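Side-chain contacts in glycosyltransferase (Streptomyces viridochromogenes, PDB 2IUY), which probably transfers a sugar from a nucleotide donor, as a retaining family GT4 glycosyltransferase involved in the biosynthesis of the antibiotic avilamycin A: residues E179-A184 / R189-A194; H185-R190 / R300-L305; E205-R208 / T213-P216. All coordinates share one frame; numbering follows the deposited sequence.

Contact 1. Residues E179-A184 / R189-A194; sequences EAAAFA and RRLVLA
Leu191 packs against one side of helix 177-187 through three alanines, Ala180, Ala181 and Ala184. Its CB lies 3.7 Å from Ala184 CB, while its CD2 methyl reaches further back along the helix, 4.0 Å from Ala180 CB and 4.1 Å from Ala181 CB. With CG anti to the backbone N (chi1 177°), the branch runs along the helix, and CD2 comes to rest against the backbone between the two earlier alanines, 3.5 Å from Ala181 N. Consistent with the small methyls on this side of the helix, the axes of 179-184 and 191-194 approach to 9.2 Å; they run nearly antiparallel, at 161°. This is the return half of the beta-alpha-beta unit 165-168, 177-187, 191-194 in a parallel sheet of the GT-B fold, and Lys175, which binds UDP, lies in the loop of the same crossover. Phe167 and Leu165 of strand 165-168 touch Ala180 and Ala184 respectively, and Val214 of strand 214-216 touches Ala181. At the outer end the interaction turns polar, where the backbone Arg189 N donates to Ala184 O at 3.0 Å.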
loop_
_atom_site.group_PDB
_atom_site.type_symbol
_atom_site.label_atom_id
_atom_site.label_comp_id
_atom_site.label_asym_id
_atom_site.label_seq_id
_atom_site.Cartn_x
_atom_site.Cartn_y
_atom_site.Cartn_z
ATOM N N GLU A 179 4.701 2.121 -19.349
ATOM C CA GLU A 179 4.172 0.813 -19.758
ATOM C C GLU A 179 2.660 0.669 -19.623
ATOM O O GLU A 179 2.029 -0.004 -20.418
ATOM C CB GLU A 179 4.902 -0.287 -18.983
ATOM C CG GLU A 179 6.402 -0.410 -19.376
ATOM C CD GLU A 179 7.331 0.609 -18.699
ATOM O OE1 GLU A 179 6.919 1.380 -17.782
ATOM O OE2 GLU A 179 8.515 0.649 -19.083
ATOM N N ALA A 180 2.083 1.276 -18.607
ATOM C CA ALA A 180 0.639 1.360 -18.463
ATOM C C ALA A 180 0.035 2.199 -19.613
ATOM O O ALA A 180 -1.049 1.870 -20.156
ATOM C CB ALA A 180 0.302 1.968 -17.117
ATOM N N ALA A 181 0.712 3.282 -19.997
ATOM C CA ALA A 181 0.230 4.067 -21.174
ATOM C C ALA A 181 0.229 3.163 -22.419
ATOM O O ALA A 181 -0.783 3.098 -23.146
ATOM C CB ALA A 181 1.082 5.342 -21.400
ATOM N N ALA A 182 1.319 2.411 -22.615
ATOM C CA ALA A 182 1.442 1.475 -23.734
ATOM C C ALA A 182 0.327 0.417 -23.703
ATOM O O ALA A 182 -0.225 0.044 -24.722
ATOM C CB ALA A 182 2.823 0.769 -23.712
ATOM N N PHE A 183 0.020 -0.109 -22.534
ATOM C CA PHE A 183 -0.987 -1.167 -22.486
ATOM C C PHE A 183 -2.391 -0.598 -22.823
ATOM O O PHE A 183 -3.162 -1.192 -23.601
ATOM C CB PHE A 183 -0.915 -1.933 -21.141
ATOM C CG PHE A 183 -1.931 -3.050 -21.028
ATOM C CD1 PHE A 183 -1.581 -4.356 -21.351
ATOM C CD2 PHE A 183 -3.220 -2.789 -20.586
ATOM C CE1 PHE A 183 -2.495 -5.374 -21.289
ATOM C CE2 PHE A 183 -4.165 -3.828 -20.521
ATOM C CZ PHE A 183 -3.788 -5.130 -20.858
ATOM N N ALA A 184 -2.715 0.549 -22.230
ATOM C CA ALA A 184 -3.952 1.273 -22.545
ATOM C C ALA A 184 -3.998 1.579 -24.039
ATOM O O ALA A 184 -4.983 1.252 -24.691
ATOM C CB ALA A 184 -4.055 2.573 -21.730
ATOM N N ARG A 189 -7.751 2.311 -25.257
ATOM C CA ARG A 189 -8.382 2.977 -24.125
ATOM C C ARG A 189 -7.680 4.209 -23.629
ATOM O O ARG A 189 -6.497 4.422 -23.883
ATOM C CB ARG A 189 -8.621 2.021 -22.970
ATOM C CG ARG A 189 -9.395 0.816 -23.343
ATOM C CD ARG A 189 -10.514 0.613 -22.414
ATOM N NE ARG A 189 -11.343 -0.490 -22.884
ATOM C CZ ARG A 189 -12.615 -0.653 -22.557
ATOM N NH1 ARG A 189 -13.201 0.225 -21.751
ATOM N NH2 ARG A 189 -13.296 -1.689 -23.041
ATOM N N ARG A 190 -8.444 5.023 -22.904
ATOM C CA ARG A 190 -7.884 6.114 -22.133
ATOM C C ARG A 190 -7.249 5.576 -20.832
ATOM O O ARG A 190 -7.660 4.556 -20.303
ATOM C CB ARG A 190 -8.963 7.167 -21.878
ATOM C CG ARG A 190 -9.572 7.682 -23.185
ATOM C CD ARG A 190 -8.476 8.284 -24.137
ATOM N NE ARG A 190 -8.913 8.245 -25.540
ATOM C CZ ARG A 190 -8.471 7.392 -26.475
ATOM N NH1 ARG A 190 -7.534 6.492 -26.199
ATOM N NH2 ARG A 190 -8.963 7.448 -27.714
ATOM N N LEU A 191 -6.182 6.232 -20.410
ATOM C CA LEU A 191 -5.518 5.993 -19.165
ATOM C C LEU A 191 -5.481 7.310 -18.378
ATOM O O LEU A 191 -4.776 8.266 -18.751
ATOM C CB LEU A 191 -4.096 5.483 -19.394
ATOM C CG LEU A 191 -3.279 5.258 -18.108
ATOM C CD1 LEU A 191 -3.758 4.020 -17.383
ATOM C CD2 LEU A 191 -1.786 5.156 -18.445
ATOM N N VAL A 192 -6.241 7.326 -17.279
ATOM C CA VAL A 192 -6.077 8.338 -16.251
ATOM C C VAL A 192 -4.816 8.070 -15.418
ATOM O O VAL A 192 -4.618 6.970 -14.883
ATOM C CB VAL A 192 -7.342 8.417 -15.376
ATOM C CG1 VAL A 192 -7.161 9.401 -14.253
ATOM C CG2 VAL A 192 -8.510 8.831 -16.244
ATOM N N LEU A 193 -3.937 9.064 -15.394
ATOM C CA LEU A 193 -2.738 9.028 -14.603
ATOM C C LEU A 193 -2.978 9.856 -13.366
ATOM O O LEU A 193 -2.838 11.099 -13.395
ATOM C CB LEU A 193 -1.549 9.607 -15.361
ATOM C CG LEU A 193 -0.758 8.790 -16.356
ATOM C CD1 LEU A 193 0.253 9.754 -16.963
ATOM C CD2 LEU A 193 -0.014 7.734 -15.626
ATOM N N ALA A 194 -3.363 9.156 -12.299
ATOM C CA ALA A 194 -3.696 9.769 -11.029
ATOM C C ALA A 194 -2.608 9.566 -9.949
ATOM O O ALA A 194 -2.564 8.546 -9.248
ATOM C CB ALA A 194 -5.027 9.253 -10.538
#

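Contact 2. Residues H185-R190 / R300-L305; sequences HACGRR and RTLAGL
Cys187 and Leu302 bring the two segments together at their nearest CA atoms, 7.7 Å apart, each close to the C-terminal end of its helix. Just beyond Cys187 the chain leaves helix 177-187 through a Schellman motif, in which Gly188 takes a positive phi of 77°, and continues into Arg189. The contact is therefore made by one residue on each side of that glycine, both meeting a single leucine. Cys187 SG lies 4.2 Å from Leu302 CB, a loose apolar touch near the base of the leucine. Further out along the same side chain, the CD2 methyl meets the arginine, 3.4 Å from Arg189 NE and 3.8 Å from Arg189 CD. The methyl comes at the guanidinium on a slant, and the two side chains cross obliquely. Leu302 carries CG anti to its own N (chi1 -164°), which takes the branch from helix 295-303 to the arginine. The bend of the Arg189 chain at chi2 (-130°) takes its outer half past the methyl. Around this pair, Leu165 of strand 165-168 and His233 each touch both Leu302 and Arg189, and Leu302 also touches Ala234 of strand 234-237, so the leucine sits between the end of helix 177-187 and the starts of two inner strands of the sheet. The interaction is one of van der Waals packing: the Leu302 side chain offers no acceptor, and the guanidinium finds one in Asp163 O through NH1, a bond that probably limits its movement while the methyl lies against NE and CD.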
loop_
_atom_site.group_PDB
_atom_site.type_symbol
_atom_site.label_atom_id
_atom_site.label_comp_id
_atom_site.label_asym_id
_atom_site.label_seq_id
_atom_site.Cartn_x
_atom_site.Cartn_y
_atom_site.Cartn_z
ATOM N N HIS A 185 -2.958 2.225 -24.568
ATOM C CA HIS A 185 -2.829 2.419 -26.027
ATOM C C HIS A 185 -3.142 1.138 -26.869
ATOM O O HIS A 185 -3.928 1.189 -27.814
ATOM C CB HIS A 185 -1.474 3.022 -26.393
ATOM C CG HIS A 185 -1.272 3.170 -27.871
ATOM N ND1 HIS A 185 -0.623 2.221 -28.632
ATOM C CD2 HIS A 185 -1.686 4.126 -28.733
ATOM C CE1 HIS A 185 -0.624 2.602 -29.897
ATOM N NE2 HIS A 185 -1.267 3.752 -29.984
ATOM N N ALA A 186 -2.543 0.013 -26.497
ATOM C CA ALA A 186 -2.768 -1.279 -27.113
ATOM C C ALA A 186 -4.251 -1.648 -27.165
ATOM O O ALA A 186 -4.690 -2.297 -28.119
ATOM C CB ALA A 186 -1.976 -2.398 -26.356
ATOM N N CYS A 187 -4.990 -1.254 -26.122
ATOM C CA CYS A 187 -6.370 -1.658 -25.902
ATOM C C CYS A 187 -7.340 -0.697 -26.561
ATOM O O CYS A 187 -8.517 -1.013 -26.618
ATOM C CB CYS A 187 -6.688 -1.704 -24.376
ATOM S SG CYS A 187 -5.914 -3.051 -23.481
ATOM N N GLY A 188 -6.850 0.461 -27.026
ATOM C CA GLY A 188 -7.673 1.534 -27.569
ATOM C C GLY A 188 -8.367 2.321 -26.452
ATOM O O GLY A 188 -9.472 2.940 -26.653
ATOM N N ARG A 189 -7.751 2.311 -25.257
ATOM C CA ARG A 189 -8.382 2.977 -24.125
ATOM C C ARG A 189 -7.680 4.209 -23.629
ATOM O O ARG A 189 -6.497 4.422 -23.883
ATOM C CB ARG A 189 -8.621 2.021 -22.970
ATOM C CG ARG A 189 -9.395 0.816 -23.343
ATOM C CD ARG A 189 -10.514 0.613 -22.414
ATOM N NE ARG A 189 -11.343 -0.490 -22.884
ATOM C CZ ARG A 189 -12.615 -0.653 -22.557
ATOM N NH1 ARG A 189 -13.201 0.225 -21.751
ATOM N NH2 ARG A 189 -13.296 -1.689 -23.041
ATOM N N ARG A 190 -8.444 5.023 -22.904
ATOM C CA ARG A 190 -7.884 6.114 -22.133
ATOM C C ARG A 190 -7.249 5.576 -20.832
ATOM O O ARG A 190 -7.660 4.556 -20.303
ATOM C CB ARG A 190 -8.963 7.167 -21.878
ATOM C CG ARG A 190 -9.572 7.682 -23.185
ATOM C CD ARG A 190 -8.476 8.284 -24.137
ATOM N NE ARG A 190 -8.913 8.245 -25.540
ATOM C CZ ARG A 190 -8.471 7.392 -26.475
ATOM N NH1 ARG A 190 -7.534 6.492 -26.199
ATOM N NH2 ARG A 190 -8.963 7.448 -27.714
ATOM N N ARG A 300 -8.004 -8.608 -25.267
ATOM C CA ARG A 300 -8.538 -9.827 -24.678
ATOM C C ARG A 300 -8.230 -10.036 -23.221
ATOM O O ARG A 300 -9.083 -10.511 -22.469
ATOM C CB ARG A 300 -8.026 -11.049 -25.412
ATOM C CG ARG A 300 -8.294 -11.003 -26.915
ATOM C CD ARG A 300 -9.741 -11.065 -27.287
ATOM N NE ARG A 300 -9.853 -11.513 -28.669
ATOM C CZ ARG A 300 -10.014 -12.777 -29.057
ATOM N NH1 ARG A 300 -10.086 -13.775 -28.173
ATOM N NH2 ARG A 300 -10.115 -13.036 -30.354
ATOM N N THR A 301 -6.989 -9.770 -22.845
ATOM C CA THR A 301 -6.592 -9.695 -21.436
ATOM C C THR A 301 -7.586 -8.792 -20.717
ATOM O O THR A 301 -8.117 -9.168 -19.698
ATOM C CB THR A 301 -5.146 -9.161 -21.258
ATOM O OG1 THR A 301 -4.225 -10.211 -21.552
ATOM C CG2 THR A 301 -4.887 -8.680 -19.813
ATOM N N LEU A 302 -7.844 -7.615 -21.270
ATOM C CA LEU A 302 -8.731 -6.656 -20.612
ATOM C C LEU A 302 -10.161 -7.129 -20.564
ATOM O O LEU A 302 -10.819 -7.056 -19.515
ATOM C CB LEU A 302 -8.657 -5.284 -21.273
ATOM C CG LEU A 302 -9.232 -4.110 -20.458
ATOM C CD1 LEU A 302 -8.239 -3.676 -19.359
ATOM C CD2 LEU A 302 -9.590 -2.938 -21.347
ATOM N N ALA A 303 -10.660 -7.634 -21.688
ATOM C CA ALA A 303 -12.055 -8.053 -21.748
ATOM C C ALA A 303 -12.339 -9.367 -20.967
ATOM O O ALA A 303 -13.485 -9.609 -20.587
ATOM C CB ALA A 303 -12.549 -8.123 -23.200
ATOM N N GLY A 304 -11.316 -10.187 -20.708
ATOM C CA GLY A 304 -11.479 -11.378 -19.858
ATOM C C GLY A 304 -11.325 -11.206 -18.330
ATOM O O GLY A 304 -11.397 -12.204 -17.565
ATOM N N LEU A 305 -11.094 -9.967 -17.860
ATOM C CA LEU A 305 -10.840 -9.762 -16.404
ATOM C C LEU A 305 -12.122 -10.107 -15.603
ATOM O O LEU A 305 -13.239 -10.037 -16.151
ATOM C CB LEU A 305 -10.380 -8.323 -16.080
ATOM C CG LEU A 305 -9.009 -7.788 -16.531
ATOM C CD1 LEU A 305 -8.972 -6.272 -16.413
ATOM C CD2 LEU A 305 -7.860 -8.409 -15.748
#

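Contact 3. Residues E205-R208 / T213-P216; sequences EITR and TVEP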
loop_
_atom_site.group_PDB
_atom_site.type_symbol
_atom_site.label_atom_id
_atom_site.label_comp_id
_atom_site.label_asym_id
_atom_site.label_seq_id
_atom_site.Cartn_x
_atom_site.Cartn_y
_atom_site.Cartn_z
ATOM N N GLU A 205 8.102 12.216 -21.740
ATOM C CA GLU A 205 8.245 11.070 -22.636
ATOM C C GLU A 205 6.903 10.321 -22.833
ATOM O O GLU A 205 6.543 9.864 -23.957
ATOM C CB GLU A 205 9.312 10.092 -22.078
ATOM C CG GLU A 205 9.610 8.865 -23.004
ATOM C CD GLU A 205 10.424 7.740 -22.297
ATOM O OE1 GLU A 205 10.663 7.809 -21.041
ATOM O OE2 GLU A 205 10.829 6.783 -23.018
ATOM N N ILE A 206 6.184 10.157 -21.726
ATOM C CA ILE A 206 4.863 9.548 -21.756
ATOM C C ILE A 206 3.895 10.403 -22.604
ATOM O O ILE A 206 3.104 9.883 -23.373
ATOM C CB ILE A 206 4.306 9.393 -20.304
ATOM C CG1 ILE A 206 5.178 8.414 -19.478
ATOM C CG2 ILE A 206 2.820 8.969 -20.320
ATOM C CD1 ILE A 206 4.982 8.516 -17.954
ATOM N N THR A 207 3.973 11.723 -22.453
ATOM C CA THR A 207 3.027 12.581 -23.177
ATOM C C THR A 207 3.390 12.600 -24.678
ATOM O O THR A 207 2.518 12.507 -25.525
ATOM C CB THR A 207 2.880 13.994 -22.521
ATOM O OG1 THR A 207 4.164 14.582 -22.347
ATOM C CG2 THR A 207 2.283 13.888 -21.136
ATOM N N ARG A 208 4.685 12.624 -24.974
ATOM C CA ARG A 208 5.193 12.470 -26.337
ATOM C C ARG A 208 4.733 11.178 -27.020
ATOM O O ARG A 208 4.214 11.192 -28.131
ATOM C CB ARG A 208 6.730 12.565 -26.327
ATOM C CG ARG A 208 7.367 12.404 -27.689
ATOM C CD ARG A 208 8.905 12.534 -27.674
ATOM N NE ARG A 208 9.617 11.383 -27.093
ATOM C CZ ARG A 208 9.861 10.219 -27.703
ATOM N NH1 ARG A 208 9.428 9.980 -28.940
ATOM N NH2 ARG A 208 10.532 9.278 -27.055
ATOM N N THR A 213 -3.528 8.942 -25.435
ATOM C CA THR A 213 -3.980 7.905 -24.508
ATOM C C THR A 213 -4.120 8.428 -23.082
ATOM O O THR A 213 -5.137 8.171 -22.439
ATOM C CB THR A 213 -2.996 6.765 -24.541
ATOM O OG1 THR A 213 -3.067 6.197 -25.830
ATOM C CG2 THR A 213 -3.278 5.651 -23.448
ATOM N N VAL A 214 -3.102 9.164 -22.601
ATOM C CA VAL A 214 -3.019 9.500 -21.206
ATOM C C VAL A 214 -3.788 10.768 -20.854
ATOM O O VAL A 214 -3.833 11.730 -21.646
ATOM C CB VAL A 214 -1.554 9.533 -20.677
ATOM C CG1 VAL A 214 -0.858 8.224 -21.051
ATOM C CG2 VAL A 214 -0.775 10.776 -21.207
ATOM N N GLU A 215 -4.442 10.738 -19.684
ATOM C CA GLU A 215 -4.986 11.946 -19.091
ATOM C C GLU A 215 -4.385 12.080 -17.705
ATOM O O GLU A 215 -4.868 11.448 -16.756
ATOM C CB GLU A 215 -6.526 11.932 -19.024
ATOM C CG GLU A 215 -7.198 11.499 -20.333
ATOM C CD GLU A 215 -8.683 11.120 -20.178
ATOM O OE1 GLU A 215 -9.308 11.501 -19.139
ATOM O OE2 GLU A 215 -9.212 10.443 -21.107
ATOM N N PRO A 216 -3.333 12.908 -17.592
ATOM C CA PRO A 216 -2.645 13.125 -16.313
ATOM C C PRO A 216 -3.421 14.131 -15.485
ATOM O O PRO A 216 -3.659 15.251 -15.959
ATOM C CB PRO A 216 -1.292 13.713 -16.742
ATOM C CG PRO A 216 -1.267 13.695 -18.284
ATOM C CD PRO A 216 -2.694 13.682 -18.688
#
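Helix 200-210 packs on the edge strand 214-216 through a small, buried, apolar contact, in the closing half of the beta-alpha-beta unit formed by strand 191-194, this helix and strand 214-216. Ile206 and Val214 carry it. The CG2 methyl of Ile206 sits against both branches of the valine, 3.8 Å from Val214 CG1 and 4.1 Å from Val214 CG2, and the two side chains cross at about a right angle. In Ile206 the branch that meets the valine, CG2, is anti to the backbone N, whereas CG1 lies beside that N (chi1 -64°). The next residue, Thr207, adds a looser methyl contact, its CG2 4.4 Å from Val214 CG2. The threonine hydroxyl is engaged within its own helix, hydrogen-bonded to Asp204 O. Ile206 also touches Leu178 of helix 177-187, while Val214 touches Leu191 and Leu193 of the neighbouring strand, placing the pair where two helices meet one face of the sheet. With methyl groups making the closest approaches, the contact relies on shape and the exclusion of water, and the polar group of Thr207 is satisfied without drawing on the strand.

All three contacts lie in the half of the molecule built round the parallel sheet that includes strands 165-168, 191-194 and 214-216. Contacts 1 and 3, centred about 8 Å apart, follow each other along the chain, closing successive beta-alpha-beta units; their neighbouring strands are probably hydrogen-bonded from Glu215 to Leu191 and Leu193. Contact 2, centred about 10 Å from contact 1 and 17 Å from contact 3, shares helix 177-187 with contact 1, which it meets where Phe183 touches Thr301 and Leu302; contact 3 falls in sequence between its two segments. Helix 177-187 thus packs both on its own sheet and on a helix far along the chain, in a domain that supplies the UDP-binding Lys175.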